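Local coordinates for metagenomic carboxyl esterase MGS0156 (Uncultured organism, PDB 5D8M), which probably hydrolyses carboxylic ester bonds, as a carboxyl esterase of metagenomic origin, at residues L96-S104 and M208-G216. Residues are numbered along the deposited sequence; the frame is centred on the assembly and turned at random.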
ATOM      1  N   LEU A  96      -9.260  -0.370   8.886  1.00 12.54           N
ATOM      2  CA  LEU A  96      -9.191   0.209  10.230  1.00 12.20           C
ATOM      3  C   LEU A  96      -8.480   1.565  10.300  1.00 10.62           C
ATOM      4  O   LEU A  96      -8.371   2.139  11.375  1.00 13.87           O
ATOM      5  CB  LEU A  96      -8.505  -0.761  11.207  1.00 14.02           C
ATOM      6  CG  LEU A  96      -9.289  -2.031  11.531  1.00 20.24           C
ATOM      7  CD1 LEU A  96      -8.599  -2.812  12.651  1.00 21.33           C
ATOM      8  CD2 LEU A  96     -10.717  -1.686  11.932  1.00 23.53           C
ATOM      9  N   ALA A  97      -8.003   2.090   9.174  1.00 11.81           N
ATOM     10  CA  ALA A  97      -7.277   3.364   9.219  1.00 11.26           C
ATOM     11  C   ALA A  97      -8.188   4.472   9.741  1.00 15.83           C
ATOM     12  O   ALA A  97      -7.794   5.312  10.585  1.00 13.64           O
ATOM     13  CB  ALA A  97      -6.719   3.706   7.840  1.00 10.04           C
ATOM     14  N   GLU A  98      -9.438   4.416   9.301  1.00 12.85           N
ATOM     15  CA  GLU A  98     -10.419   5.407   9.714  1.00 14.16           C
ATOM     16  C   GLU A  98     -10.604   5.391  11.219  1.00 12.95           C
ATOM     17  O   GLU A  98     -10.793   6.437  11.837  1.00 14.86           O
ATOM     18  CB  GLU A  98     -11.763   5.156   9.019  1.00 14.03           C
ATOM     19  CG  GLU A  98     -12.810   6.240   9.307  1.00 15.04           C
ATOM     20  CD  GLU A  98     -14.172   5.899   8.709  1.00 17.14           C
ATOM     21  OE1 GLU A  98     -14.495   4.689   8.599  1.00 18.99           O
ATOM     22  OE2 GLU A  98     -14.919   6.836   8.361  1.00 17.31           O
ATOM     23  N   CYS A  99     -10.540   4.196  11.810  1.00 12.00           N
ATOM     24  CA  CYS A  99     -10.751   4.031  13.239  1.00 13.88           C
ATOM     25  C   CYS A  99      -9.613   4.608  14.102  1.00 15.58           C
ATOM     26  O   CYS A  99      -9.804   4.906  15.289  1.00 19.04           O
ATOM     27  CB  CYS A  99     -10.930   2.535  13.554  1.00 17.42           C
ATOM     28  SG  CYS A  99     -12.191   1.729  12.493  1.00 21.71           S
ATOM     29  N   VAL A 100      -8.420   4.745  13.540  1.00 13.90           N
ATOM     30  CA  VAL A 100      -7.310   5.284  14.323  1.00 19.00           C
ATOM     31  C   VAL A 100      -6.902   6.666  13.818  1.00 16.53           C
ATOM     32  O   VAL A 100      -5.776   7.094  14.045  1.00 16.28           O
ATOM     33  CB  VAL A 100      -6.066   4.324  14.322  1.00 17.65           C
ATOM     34  CG1 VAL A 100      -6.420   3.004  15.037  1.00 21.29           C
ATOM     35  CG2 VAL A 100      -5.550   4.062  12.921  1.00 15.14           C
ATOM     36  N   SER A 101      -7.826   7.365  13.152  1.00 13.47           N
ATOM     37  CA  SER A 101      -7.508   8.668  12.568  1.00 16.98           C
ATOM     38  C   SER A 101      -6.998   9.698  13.579  1.00 15.33           C
ATOM     39  O   SER A 101      -6.270  10.603  13.205  1.00 16.57           O
ATOM     40  CB  SER A 101      -8.717   9.254  11.839  1.00 14.06           C
ATOM     41  OG  SER A 101      -9.762   9.526  12.748  1.00 14.90           O
ATOM     42  N   GLU A 102      -7.362   9.564  14.850  1.00 16.38           N
ATOM     43  CA  GLU A 102      -6.861  10.490  15.876  1.00 20.42           C
ATOM     44  C   GLU A 102      -5.366  10.320  16.143  1.00 20.66           C
ATOM     45  O   GLU A 102      -4.696  11.246  16.606  1.00 20.70           O
ATOM     46  CB  GLU A 102      -7.628  10.303  17.184  1.00 29.43           C
ATOM     47  CG  GLU A 102      -9.019  10.876  17.163  1.00 43.08           C
ATOM     48  CD  GLU A 102      -9.023  12.388  17.263  1.00 58.18           C
ATOM     49  OE1 GLU A 102      -9.546  13.041  16.334  1.00 62.56           O
ATOM     50  OE2 GLU A 102      -8.516  12.920  18.280  1.00 64.23           O
ATOM     51  N   SER A 103      -4.858   9.123  15.858  1.00 17.62           N
ATOM     52  CA  SER A 103      -3.471   8.768  16.124  1.00 18.34           C
ATOM     53  C   SER A 103      -2.639   8.745  14.849  1.00 16.37           C
ATOM     54  O   SER A 103      -1.423   8.931  14.891  1.00 18.68           O
ATOM     55  CB  SER A 103      -3.388   7.383  16.801  1.00 18.64           C
ATOM     56  OG  SER A 103      -4.302   7.293  17.870  1.00 20.56           O
ATOM     57  N   SER A 104      -3.278   8.480  13.712  1.00 14.93           N
ATOM     58  CA  SER A 104      -2.514   8.254  12.482  1.00 13.85           C
ATOM     59  C   SER A 104      -3.299   8.542  11.223  1.00 14.33           C
ATOM     60  O   SER A 104      -4.417   8.065  11.084  1.00 17.34           O
ATOM     61  CB  SER A 104      -2.024   6.793  12.434  1.00 16.97           C
ATOM     62  OG  SER A 104      -1.217   6.562  11.284  1.00 16.16           O
HETATM   63  N   MSE A 208     -19.141  -3.127  16.375  1.00 29.00           N
HETATM   64  CA  MSE A 208     -19.040  -2.464  17.669  1.00 32.97           C
HETATM   65  C   MSE A 208     -18.917  -0.950  17.490  1.00 30.52           C
HETATM   66  O   MSE A 208     -18.239  -0.476  16.579  1.00 28.97           O
HETATM   67  CB  MSE A 208     -17.867  -3.016  18.481  1.00 38.92           C
HETATM   68  CG  MSE A 208     -16.514  -2.829  17.841  1.00 40.65           C
HETATM   69 SE   MSE A 208     -15.099  -3.217  19.114  0.23 42.43          SE
HETATM   70  CE  MSE A 208     -15.665  -1.965  20.498  1.00 40.02           C
ATOM     71  N   PRO A 209     -19.594  -0.188  18.359  1.00 32.18           N
ATOM     72  CA  PRO A 209     -19.619   1.277  18.278  1.00 30.37           C
ATOM     73  C   PRO A 209     -18.249   1.894  18.551  1.00 32.29           C
ATOM     74  O   PRO A 209     -17.633   1.629  19.578  1.00 32.72           O
ATOM     75  CB  PRO A 209     -20.628   1.670  19.362  1.00 31.34           C
ATOM     76  CG  PRO A 209     -20.592   0.534  20.320  1.00 35.69           C
ATOM     77  CD  PRO A 209     -20.375  -0.695  19.500  1.00 32.13           C
ATOM     78  N   LEU A 210     -17.782   2.704  17.608  1.00 30.29           N
ATOM     79  CA  LEU A 210     -16.518   3.420  17.735  1.00 25.25           C
ATOM     80  C   LEU A 210     -16.756   4.862  17.304  1.00 27.53           C
ATOM     81  O   LEU A 210     -17.463   5.114  16.314  1.00 25.01           O
ATOM     82  CB  LEU A 210     -15.422   2.773  16.886  1.00 23.02           C
ATOM     83  CG  LEU A 210     -14.995   1.312  17.152  1.00 24.91           C
ATOM     84  CD1 LEU A 210     -14.071   0.837  16.062  1.00 22.87           C
ATOM     85  CD2 LEU A 210     -14.316   1.147  18.516  1.00 30.09           C
ATOM     86  N   SER A 211     -16.175   5.804  18.033  1.00 25.49           N
ATOM     87  CA  SER A 211     -16.457   7.214  17.777  1.00 26.75           C
ATOM     88  C   SER A 211     -15.701   7.755  16.553  1.00 22.88           C
ATOM     89  O   SER A 211     -15.935   8.887  16.134  1.00 22.38           O
ATOM     90  CB  SER A 211     -16.114   8.052  19.018  1.00 31.20           C
ATOM     91  OG  SER A 211     -14.737   7.934  19.334  1.00 35.09           O
ATOM     92  N   SER A 212     -14.813   6.948  15.975  1.00 21.20           N
ATOM     93  CA  SER A 212     -14.019   7.408  14.836  1.00 20.46           C
ATOM     94  C   SER A 212     -14.295   6.676  13.522  1.00 21.54           C
ATOM     95  O   SER A 212     -13.774   7.067  12.489  1.00 21.23           O
ATOM     96  CB  SER A 212     -12.530   7.303  15.153  1.00 32.24           C
ATOM     97  OG  SER A 212     -12.128   8.403  15.965  1.00 42.05           O
ATOM     98  N   CYS A 213     -15.097   5.621  13.545  1.00 19.04           N
ATOM     99  CA  CYS A 213     -15.429   4.942  12.285  1.00 18.21           C
ATOM    100  C   CYS A 213     -16.788   4.260  12.400  1.00 18.88           C
ATOM    101  O   CYS A 213     -17.116   3.662  13.425  1.00 19.71           O
ATOM    102  CB  CYS A 213     -14.313   3.942  11.878  1.00 20.43           C
ATOM    103  SG  CYS A 213     -13.977   2.633  13.084  1.00 27.66           S
ATOM    104  N   PRO A 214     -17.615   4.390  11.358  1.00 19.03           N
ATOM    105  CA  PRO A 214     -18.949   3.783  11.384  1.00 20.25           C
ATOM    106  C   PRO A 214     -18.808   2.262  11.267  1.00 20.11           C
ATOM    107  O   PRO A 214     -17.807   1.807  10.741  1.00 18.86           O
ATOM    108  CB  PRO A 214     -19.640   4.384  10.141  1.00 20.77           C
ATOM    109  CG  PRO A 214     -18.495   4.676   9.214  1.00 19.40           C
ATOM    110  CD  PRO A 214     -17.335   5.086  10.090  1.00 18.61           C
ATOM    111  N   PRO A 215     -19.793   1.497  11.751  1.00 21.72           N
ATOM    112  CA  PRO A 215     -19.768   0.037  11.614  1.00 22.20           C
ATOM    113  C   PRO A 215     -19.981  -0.440  10.178  1.00 21.92           C
ATOM    114  O   PRO A 215     -20.615   0.258   9.374  1.00 22.24           O
ATOM    115  CB  PRO A 215     -20.933  -0.414  12.485  1.00 24.73           C
ATOM    116  CG  PRO A 215     -21.882   0.770  12.472  1.00 31.14           C
ATOM    117  CD  PRO A 215     -21.008   1.983  12.437  1.00 23.61           C
ATOM    118  N   GLY A 216     -19.498  -1.640   9.886  1.00 21.74           N
ATOM    119  CA  GLY A 216     -19.817  -2.315   8.644  1.00 22.00           C
ATOM    120  C   GLY A 216     -20.998  -3.253   8.816  1.00 31.09           C
ATOM    121  O   GLY A 216     -21.509  -3.442   9.929  1.00 30.56           O
TER
HETATM  122  O   HOH W   1     -15.862   2.262   8.772  1.00 14.67           O
HETATM  123  O   HOH W   2     -12.032   9.196  11.820  1.00 20.08           O
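A disulfide between Cys-99 and Cys-213 staples two partly buried loops, one following strand 87-92 of the parallel sheet, in a fold consistent with the alpha/beta-hydrolase type. It illustrates how such a bond can tie loops more than 100 residues apart in sequence where no direct hydrogen bond joins them. Cys-99 SG and Cys-213 SG are 2.1 Å apart, and the C-S-S-C torsion of 98° is close to relaxed. On Cys-213, SG stands between the backbone N and the carbonyl carbon (chi1 59°), which carries it toward Cys-99; Leu-210 adds a loose apolar touch, its CD1 4.1 Å from Cys-99 SG. Beside the bridge, Glu-98 reaches across with its chain extended and crosses the Pro-214 side chain at about a right angle, Glu-98 OE1 3.2 Å from Pro-214 CD. One water donates to both Glu-98 OE1 and Pro-214 O, while another links Ser-101 OG to Ser-212 O. The buried carboxylate is gripped by Gly-128 N at OE1 and Arg-125 at OE2; with an alanine in place of Glu-98, Arg-125 would probably lose this partner and a gap open beside Pro-214. Arg-129 hydrogen-bonds to the carbonyls of Met-208, Cys-213 and Pro-214, holding 208-216 beside Gly-128. The bridge joins the loop before helix 111-116 to the one between helices 199-207 and 220-223, while Val-100 and Ser-103 pack on helix 312-316.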